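Local coordinates for PPC domain-containing protein (Archaeoglobus fulgidus, PDB 2H6L) that is of uncharacterised function but binds a zinc ion through a cluster of histidines in a trimer of domains conserved between plants and prokaryotes, at residues I40-A45 with L73-N78; A49-Y54 with G103-A108; V79-S84 with G122-R127. All blocks are in the same frame, centred on the assembly; numbering follows the deposited sequence.

Contact 1: residues I40-A45 with L73-N78; sequences ISAIGA and LSLSGN
I40 and G77 face each other as a hydrogen-bonded pair where strand 38-43 runs antiparallel to strand 70-82, the short segment axes 4.6 Å apart at 164°. I40 N gives a short bond to G77 O (2.7 Å), and G77 N returns one to I40 O at 2.9 Å. The next step, S41 with S76, is a non-hydrogen-bonded pair, its backbones linked by CA-H...O contacts such as S41 CA to L75 O (3.3 Å). A42 N then donates to L75 O, while a water bridges the carbonyl of A42 and the NH of L75.

The face carrying I40, A42 and L75 is apolar. L75 has CG anti to the backbone N (chi1 -168°), which brings its two methyls over the A42 methyl, CD2 at 3.8 Å from A42 CB and CD1 almost as near. The same CD2 meets I40 CG2 at 4.1 Å, the two side chains slanting past one another, and I40 CD1 reaches on to the N78 carbonyl. V115 of strand 113-119 touches I40 and A42, and I90 and V92 of strand 85-96 touch L75.

S41 and S76 project from the other face, each with OG anti to its own N, toward neighbouring subunits: S41 OG makes weak hydrogen bonds to H39 and S76 of the second subunit, and S76 OG meets S41 of the third. N78 ND2 bonds E114 of the third subunit. The chemistry thus divides by face: aliphatic groups (I40, A42, L75) join this strand pair to the neighbouring strands 85-96 and 113-119, while small hydroxyls on the reverse form weak polar links in the trimer interface.

Contact 2: residues A49-Y54 with G103-A108; sequences AVIGYY and GHLFSA. With ZN (zinc ion), chain D.
V50 lies opposite a classic beta bulge formed by F106 and S107, where strand 45-55 pairs antiparallel with strand 99-110 beside the zinc site. Backbone bonds dominate. V50 O accepts twice, from F106 N at 2.9 Å and from S107 N, which lies in the carbonyl plane on a lone pair at 3.2 Å; V50 N donates to S107 O. Farther along, H104 N bonds G52 O (2.8 Å), and the return bond from G52 N to H104 O is weak and bent.

Side-chain packing surrounds the bulge: V50 CG1 lies 3.9 Å from F106 CB, while V50 CG2 rests against the S107 hydroxyl oxygen. The F106 ring turns its edge to I51, F106 CD2 lying 3.7 Å from I51 C. On one face, toward the rim, sits H104 CD2. G52, with no side chain, leaves room for this ring. A49 and A108 meet methyl to methyl.

Metal binding uses the H104 imidazole. With CG anti to the backbone N (chi1 -178°), the ring leads away from strand 45-55 toward the zinc ion, which H89 and H91 also bind. H104 ND1 is the ligand atom, 2.1 Å from the zinc.

Contact 3: residues V79-S84 with G122-R127; sequences VSMKDS and GEAPER
A single backbone bridge between M81 and E126 holds the loop ahead of strand 127-129 against the end of strand 70-82. M81 N donates to P125 O and R127 N to M81 O, both at 2.8 Å. E126 CA also approaches M81 O as a CA-H...O contact (3.1 Å).

Beside the bridge, S80 CB packs on P125 CG at 3.7 Å. The selenomethionine at 81 places its CG against the A124 methyl (3.9 Å), then bends at chi2 and chi3 so that its end leads away. R127, extended from CG to NE, runs past S80 OG. A water 2.6 Å from S80 OG and 3.2 Å from R127 NH2 joins the two; it sits at the edge of the guanidinium, in its plane. The main polar partners are elsewhere: W138 for S80 OG, and for R127 NH1 a salt bridge to E114 of the third subunit. A second water links D83 N to R127 O.

Around the contact, W138 of strand 136-138 lies against P125 and R127, P86 of strand 85-96 against M81, and R127 also rests on F87 and the zinc ligand H89.

In the fold
From the N terminus, strand 38-43 is the first to be used, pairing in contact 1 with strand 70-82 and closing a loop rich in strands. Strand 45-55 leaves after the corner at G44 and starts contact 2 inside that loop; its partner, strand 99-110, comes after contact 1 has closed, so contacts 1 and 2 cross. Contact 3 begins immediately after contact 1, on the same strand 70-82, and ends beyond strand 113-119; it too crosses contact 2. Contacts 1 and 3 touch, I40 against V79 and N78 against R127. Contacts 1 and 2 join strands within the large antiparallel sheet, contact 3 ties that sheet to the C-terminal strand pair, and all three reach the third subunit.

Contact 1: residues I40-A45 with L73-N78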
loop_
_atom_site.group_PDB
_atom_site.type_symbol
_atom_site.label_atom_id
_atom_site.label_comp_id
_atom_site.label_asym_id
_atom_site.label_seq_id
_atom_site.Cartn_x
_atom_site.Cartn_y
_atom_site.Cartn_z
ATOM N N ILE A 40 -8.158 -3.476 -1.010
ATOM C CA ILE A 40 -7.382 -4.298 -1.928
ATOM C C ILE A 40 -5.919 -3.905 -2.010
ATOM O O ILE A 40 -5.581 -2.724 -2.001
ATOM C CB ILE A 40 -7.938 -4.197 -3.356
ATOM C CG1 ILE A 40 -9.365 -4.743 -3.408
ATOM C CG2 ILE A 40 -7.020 -4.928 -4.323
ATOM C CD1 ILE A 40 -10.070 -4.446 -4.725
ATOM N N SER A 41 -5.060 -4.912 -2.126
ATOM C CA SER A 41 -3.631 -4.689 -2.255
ATOM C C SER A 41 -3.036 -5.823 -3.097
ATOM O O SER A 41 -3.504 -6.954 -3.030
ATOM C CB SER A 41 -2.978 -4.669 -0.881
ATOM O OG SER A 41 -1.598 -4.402 -1.000
ATOM N N ALA A 42 -2.018 -5.523 -3.896
ATOM C CA ALA A 42 -1.396 -6.556 -4.718
ATOM C C ALA A 42 0.008 -6.191 -5.167
ATOM O O ALA A 42 0.392 -5.022 -5.163
ATOM C CB ALA A 42 -2.270 -6.845 -5.947
ATOM N N ILE A 43 0.781 -7.211 -5.529
ATOM C CA ILE A 43 2.131 -7.020 -6.037
ATOM C C ILE A 43 2.338 -8.098 -7.090
ATOM O O ILE A 43 1.546 -9.029 -7.186
ATOM C CB ILE A 43 3.229 -7.168 -4.950
ATOM C CG1 ILE A 43 3.179 -8.561 -4.318
ATOM C CG2 ILE A 43 3.076 -6.084 -3.894
ATOM C CD1 ILE A 43 4.395 -8.855 -3.421
ATOM N N GLY A 44 3.399 -7.974 -7.875
ATOM C CA GLY A 44 3.649 -8.964 -8.904
ATOM C C GLY A 44 4.115 -8.287 -10.170
ATOM O O GLY A 44 4.865 -7.319 -10.108
ATOM N N ALA A 45 3.680 -8.790 -11.320
ATOM C CA ALA A 45 4.077 -8.203 -12.590
ATOM C C ALA A 45 2.978 -8.391 -13.625
ATOM O O ALA A 45 2.182 -9.321 -13.531
ATOM C CB ALA A 45 5.376 -8.842 -13.081
ATOM N N LEU A 73 4.685 -2.286 -8.915
ATOM C CA LEU A 73 5.458 -1.722 -7.818
ATOM C C LEU A 73 4.575 -1.404 -6.627
ATOM O O LEU A 73 5.028 -1.403 -5.474
ATOM C CB LEU A 73 6.175 -0.471 -8.300
ATOM C CG LEU A 73 7.028 -0.718 -9.544
ATOM C CD1 LEU A 73 7.703 0.575 -9.979
ATOM C CD2 LEU A 73 8.074 -1.794 -9.245
ATOM N N SER A 74 3.302 -1.145 -6.919
ATOM C CA SER A 74 2.315 -0.827 -5.902
ATOM C C SER A 74 0.921 -0.877 -6.520
ATOM O O SER A 74 0.683 -0.304 -7.582
ATOM C CB SER A 74 2.572 0.571 -5.327
ATOM O OG SER A 74 1.589 0.907 -4.362
ATOM N N LEU A 75 0.020 -1.583 -5.849
ATOM C CA LEU A 75 -1.364 -1.720 -6.286
ATOM C C LEU A 75 -2.214 -1.630 -5.026
ATOM O O LEU A 75 -2.074 -2.432 -4.102
ATOM C CB LEU A 75 -1.581 -3.066 -6.986
ATOM C CG LEU A 75 -2.911 -3.208 -7.741
ATOM C CD1 LEU A 75 -2.741 -4.224 -8.856
ATOM C CD2 LEU A 75 -4.038 -3.606 -6.790
ATOM N N SER A 76 -3.088 -0.638 -4.982
ATOM C CA SER A 76 -3.928 -0.442 -3.815
ATOM C C SER A 76 -5.304 0.070 -4.212
ATOM O O SER A 76 -5.452 0.760 -5.209
ATOM C CB SER A 76 -3.260 0.558 -2.868
ATOM O OG SER A 76 -4.138 0.890 -1.811
ATOM N N GLY A 77 -6.317 -0.266 -3.430
ATOM C CA GLY A 77 -7.638 0.209 -3.776
ATOM C C GLY A 77 -8.733 -0.320 -2.887
ATOM O O GLY A 77 -8.478 -0.878 -1.822
ATOM N N ASN A 78 -9.967 -0.151 -3.339
ATOM C CA ASN A 78 -11.102 -0.595 -2.565
ATOM C C ASN A 78 -12.226 -1.132 -3.440
ATOM O O ASN A 78 -12.242 -0.945 -4.661
ATOM C CB ASN A 78 -11.622 0.570 -1.726
ATOM C CG ASN A 78 -12.019 1.753 -2.575
ATOM O OD1 ASN A 78 -12.932 1.658 -3.401
ATOM N ND2 ASN A 78 -11.332 2.876 -2.388
HETATM O O HOH W 1 0.600 -3.107 -3.223
#

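Contact 2: residues A49-Y54 with G103-A108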
loop_
_atom_site.group_PDB
_atom_site.type_symbol
_atom_site.label_atom_id
_atom_site.label_comp_id
_atom_site.label_asym_id
_atom_site.label_seq_id
_atom_site.Cartn_x
_atom_site.Cartn_y
_atom_site.Cartn_z
ATOM N N ALA A 49 -0.699 -2.915 -19.757
ATOM C CA ALA A 49 -1.694 -2.258 -18.939
ATOM C C ALA A 49 -2.226 -0.983 -19.547
ATOM O O ALA A 49 -1.684 -0.459 -20.521
ATOM C CB ALA A 49 -1.093 -1.954 -17.565
ATOM N N VAL A 50 -3.312 -0.499 -18.957
ATOM C CA VAL A 50 -3.917 0.754 -19.359
ATOM C C VAL A 50 -4.189 1.514 -18.070
ATOM O O VAL A 50 -4.946 1.059 -17.217
ATOM C CB VAL A 50 -5.243 0.556 -20.125
ATOM C CG1 VAL A 50 -5.862 1.923 -20.435
ATOM C CG2 VAL A 50 -4.988 -0.205 -21.433
ATOM N N ILE A 51 -3.539 2.661 -17.923
ATOM C CA ILE A 51 -3.701 3.490 -16.741
ATOM C C ILE A 51 -4.158 4.866 -17.201
ATOM O O ILE A 51 -4.408 5.080 -18.387
ATOM C CB ILE A 51 -2.370 3.649 -15.974
ATOM C CG1 ILE A 51 -1.343 4.362 -16.855
ATOM C CG2 ILE A 51 -1.844 2.278 -15.547
ATOM C CD1 ILE A 51 -0.075 4.751 -16.126
ATOM N N GLY A 52 -4.265 5.804 -16.273
ATOM C CA GLY A 52 -4.684 7.132 -16.674
ATOM C C GLY A 52 -4.742 8.100 -15.526
ATOM O O GLY A 52 -4.686 7.703 -14.365
ATOM N N TYR A 53 -4.832 9.381 -15.849
ATOM C CA TYR A 53 -4.923 10.387 -14.811
ATOM C C TYR A 53 -6.174 11.215 -15.071
ATOM O O TYR A 53 -6.637 11.320 -16.211
ATOM C CB TYR A 53 -3.657 11.243 -14.781
ATOM C CG TYR A 53 -3.405 12.075 -16.008
ATOM C CD1 TYR A 53 -4.029 13.313 -16.171
ATOM C CD2 TYR A 53 -2.507 11.652 -16.987
ATOM C CE1 TYR A 53 -3.757 14.113 -17.277
ATOM C CE2 TYR A 53 -2.230 12.445 -18.098
ATOM C CZ TYR A 53 -2.857 13.679 -18.235
ATOM O OH TYR A 53 -2.558 14.485 -19.307
ATOM N N TYR A 54 -6.731 11.784 -14.011
ATOM C CA TYR A 54 -7.950 12.563 -14.124
ATOM C C TYR A 54 -7.713 14.068 -14.259
ATOM O O TYR A 54 -7.125 14.700 -13.378
ATOM C CB TYR A 54 -8.823 12.287 -12.904
ATOM C CG TYR A 54 -10.243 12.762 -13.030
ATOM C CD1 TYR A 54 -11.112 12.189 -13.961
ATOM C CD2 TYR A 54 -10.731 13.784 -12.209
ATOM C CE1 TYR A 54 -12.435 12.618 -14.072
ATOM C CE2 TYR A 54 -12.054 14.225 -12.309
ATOM C CZ TYR A 54 -12.901 13.638 -13.240
ATOM O OH TYR A 54 -14.205 14.054 -13.327
ATOM N N GLY A 103 -0.980 5.713 -11.848
ATOM C CA GLY A 103 -2.286 6.291 -12.096
ATOM C C GLY A 103 -3.464 5.411 -11.755
ATOM O O GLY A 103 -3.338 4.403 -11.055
ATOM N N HIS A 104 -4.624 5.826 -12.251
ATOM C CA HIS A 104 -5.868 5.102 -12.071
ATOM C C HIS A 104 -5.719 3.878 -12.984
ATOM O O HIS A 104 -5.310 4.006 -14.137
ATOM C CB HIS A 104 -7.035 5.982 -12.539
ATOM C CG HIS A 104 -8.383 5.363 -12.352
ATOM N ND1 HIS A 104 -9.182 5.630 -11.262
ATOM C CD2 HIS A 104 -9.067 4.472 -13.112
ATOM C CE1 HIS A 104 -10.299 4.929 -11.355
ATOM N NE2 HIS A 104 -10.252 4.218 -12.468
ATOM N N LEU A 105 -6.037 2.696 -12.468
ATOM C CA LEU A 105 -5.910 1.475 -13.254
ATOM C C LEU A 105 -7.196 1.130 -13.995
ATOM O O LEU A 105 -8.266 1.071 -13.395
ATOM C CB LEU A 105 -5.521 0.308 -12.343
ATOM C CG LEU A 105 -5.415 -1.064 -13.002
ATOM C CD1 LEU A 105 -4.257 -1.062 -13.993
ATOM C CD2 LEU A 105 -5.204 -2.126 -11.926
ATOM N N PHE A 106 -7.084 0.893 -15.299
ATOM C CA PHE A 106 -8.244 0.535 -16.110
ATOM C C PHE A 106 -8.195 -0.942 -16.450
ATOM O O PHE A 106 -9.197 -1.650 -16.329
ATOM C CB PHE A 106 -8.280 1.366 -17.394
ATOM C CG PHE A 106 -8.654 2.804 -17.169
ATOM C CD1 PHE A 106 -9.963 3.154 -16.861
ATOM C CD2 PHE A 106 -7.697 3.805 -17.247
ATOM C CE1 PHE A 106 -10.315 4.481 -16.637
ATOM C CE2 PHE A 106 -8.039 5.137 -17.022
ATOM C CZ PHE A 106 -9.347 5.475 -16.717
ATOM N N SER A 107 -7.025 -1.403 -16.881
ATOM C CA SER A 107 -6.835 -2.815 -17.211
ATOM C C SER A 107 -5.361 -3.192 -17.148
ATOM O O SER A 107 -4.477 -2.343 -17.284
ATOM C CB SER A 107 -7.354 -3.124 -18.616
ATOM O OG SER A 107 -6.513 -2.541 -19.602
ATOM N N ALA A 108 -5.114 -4.481 -16.947
ATOM C CA ALA A 108 -3.765 -5.007 -16.888
ATOM C C ALA A 108 -3.798 -6.501 -17.152
ATOM O O ALA A 108 -4.600 -7.232 -16.574
ATOM C CB ALA A 108 -3.141 -4.736 -15.526
HETATM ZN ZN ZN D . -8.967 6.687 -9.404
#

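Contact 3: residues V79-S84 with G122-R127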
loop_
_atom_site.group_PDB
_atom_site.type_symbol
_atom_site.label_atom_id
_atom_site.label_comp_id
_atom_site.label_asym_id
_atom_site.label_seq_id
_atom_site.Cartn_x
_atom_site.Cartn_y
_atom_site.Cartn_z
ATOM N N VAL A 79 -13.162 -1.804 -2.786
ATOM C CA VAL A 79 -14.332 -2.373 -3.438
ATOM C C VAL A 79 -15.547 -1.679 -2.850
ATOM O O VAL A 79 -15.609 -1.437 -1.642
ATOM C CB VAL A 79 -14.471 -3.878 -3.150
ATOM C CG1 VAL A 79 -15.795 -4.386 -3.701
ATOM C CG2 VAL A 79 -13.303 -4.636 -3.753
ATOM N N SER A 80 -16.505 -1.352 -3.707
ATOM C CA SER A 80 -17.735 -0.703 -3.275
ATOM C C SER A 80 -18.813 -1.022 -4.301
ATOM O O SER A 80 -18.554 -1.747 -5.264
ATOM C CB SER A 80 -17.532 0.811 -3.139
ATOM O OG SER A 80 -16.877 1.348 -4.268
HETATM N N MSE A 81 -20.016 -0.494 -4.099
HETATM C CA MSE A 81 -21.113 -0.766 -5.019
HETATM C C MSE A 81 -21.365 0.318 -6.057
HETATM O O MSE A 81 -21.527 1.491 -5.729
HETATM C CB MSE A 81 -22.404 -1.034 -4.236
HETATM C CG MSE A 81 -22.406 -2.348 -3.457
HETATM SE SE MSE A 81 -22.428 -3.944 -4.585
HETATM C CE MSE A 81 -24.344 -4.079 -4.836
ATOM N N LYS A 82 -21.388 -0.103 -7.317
ATOM C CA LYS A 82 -21.657 0.779 -8.446
ATOM C C LYS A 82 -22.530 -0.020 -9.411
ATOM O O LYS A 82 -22.176 -1.135 -9.804
ATOM C CB LYS A 82 -20.357 1.197 -9.141
ATOM C CG LYS A 82 -20.571 2.175 -10.293
ATOM C CD LYS A 82 -19.254 2.662 -10.894
ATOM C CE LYS A 82 -19.486 3.665 -12.022
ATOM N NZ LYS A 82 -18.212 4.146 -12.630
ATOM N N ASP A 83 -23.673 0.539 -9.785
ATOM C CA ASP A 83 -24.581 -0.157 -10.690
ATOM C C ASP A 83 -24.955 -1.516 -10.088
ATOM O O ASP A 83 -24.982 -2.536 -10.781
ATOM C CB ASP A 83 -23.929 -0.352 -12.065
ATOM C CG ASP A 83 -23.538 0.966 -12.723
ATOM O OD1 ASP A 83 -24.379 1.891 -12.759
ATOM O OD2 ASP A 83 -22.392 1.078 -13.210
ATOM N N SER A 84 -25.220 -1.511 -8.784
ATOM C CA SER A 84 -25.624 -2.698 -8.024
ATOM C C SER A 84 -24.720 -3.929 -8.108
ATOM O O SER A 84 -25.206 -5.059 -8.073
ATOM C CB SER A 84 -27.042 -3.110 -8.418
ATOM O OG SER A 84 -27.051 -3.654 -9.723
ATOM N N GLY A 122 -20.396 -4.616 6.502
ATOM C CA GLY A 122 -21.162 -3.460 6.939
ATOM C C GLY A 122 -21.865 -2.900 5.722
ATOM O O GLY A 122 -21.879 -3.541 4.673
ATOM N N GLU A 123 -22.454 -1.718 5.838
ATOM C CA GLU A 123 -23.139 -1.128 4.691
ATOM C C GLU A 123 -22.121 -0.694 3.644
ATOM O O GLU A 123 -21.285 0.160 3.899
ATOM C CB GLU A 123 -23.976 0.072 5.129
ATOM C CG GLU A 123 -25.071 -0.281 6.113
ATOM C CD GLU A 123 -25.975 -1.384 5.592
ATOM O OE1 GLU A 123 -26.296 -1.359 4.386
ATOM O OE2 GLU A 123 -26.375 -2.265 6.384
ATOM N N ALA A 124 -22.196 -1.292 2.461
ATOM C CA ALA A 124 -21.274 -0.965 1.383
ATOM C C ALA A 124 -21.547 0.407 0.779
ATOM O O ALA A 124 -22.693 0.765 0.510
ATOM C CB ALA A 124 -21.350 -2.031 0.287
ATOM N N PRO A 125 -20.490 1.204 0.574
ATOM C CA PRO A 125 -20.712 2.525 -0.015
ATOM C C PRO A 125 -21.087 2.378 -1.489
ATOM O O PRO A 125 -20.578 1.493 -2.187
ATOM C CB PRO A 125 -19.377 3.232 0.195
ATOM C CG PRO A 125 -18.389 2.115 0.203
ATOM C CD PRO A 125 -19.088 1.036 0.993
ATOM N N GLU A 126 -22.002 3.232 -1.940
ATOM C CA GLU A 126 -22.459 3.209 -3.317
ATOM C C GLU A 126 -21.907 4.427 -4.042
ATOM O O GLU A 126 -21.855 5.524 -3.482
ATOM C CB GLU A 126 -23.985 3.235 -3.369
ATOM C CG GLU A 126 -24.668 2.118 -2.603
ATOM C CD GLU A 126 -26.170 2.120 -2.809
ATOM O OE1 GLU A 126 -26.597 1.957 -3.972
ATOM O OE2 GLU A 126 -26.917 2.288 -1.820
ATOM N N ARG A 127 -21.499 4.232 -5.288
ATOM C CA ARG A 127 -20.953 5.320 -6.080
ATOM C C ARG A 127 -22.030 6.016 -6.907
ATOM O O ARG A 127 -22.747 5.381 -7.681
ATOM C CB ARG A 127 -19.837 4.799 -6.993
ATOM C CG ARG A 127 -18.558 4.429 -6.244
ATOM C CD ARG A 127 -17.458 3.924 -7.169
ATOM N NE ARG A 127 -16.280 3.506 -6.411
ATOM C CZ ARG A 127 -15.442 4.343 -5.809
ATOM N NH1 ARG A 127 -15.641 5.653 -5.882
ATOM N NH2 ARG A 127 -14.409 3.871 -5.121
HETATM O O HOH W 2 -14.638 0.717 -5.392
HETATM O O HOH W 3 -24.435 2.999 -8.990
HETATM O O HOH W 4 -24.768 0.637 -6.639
#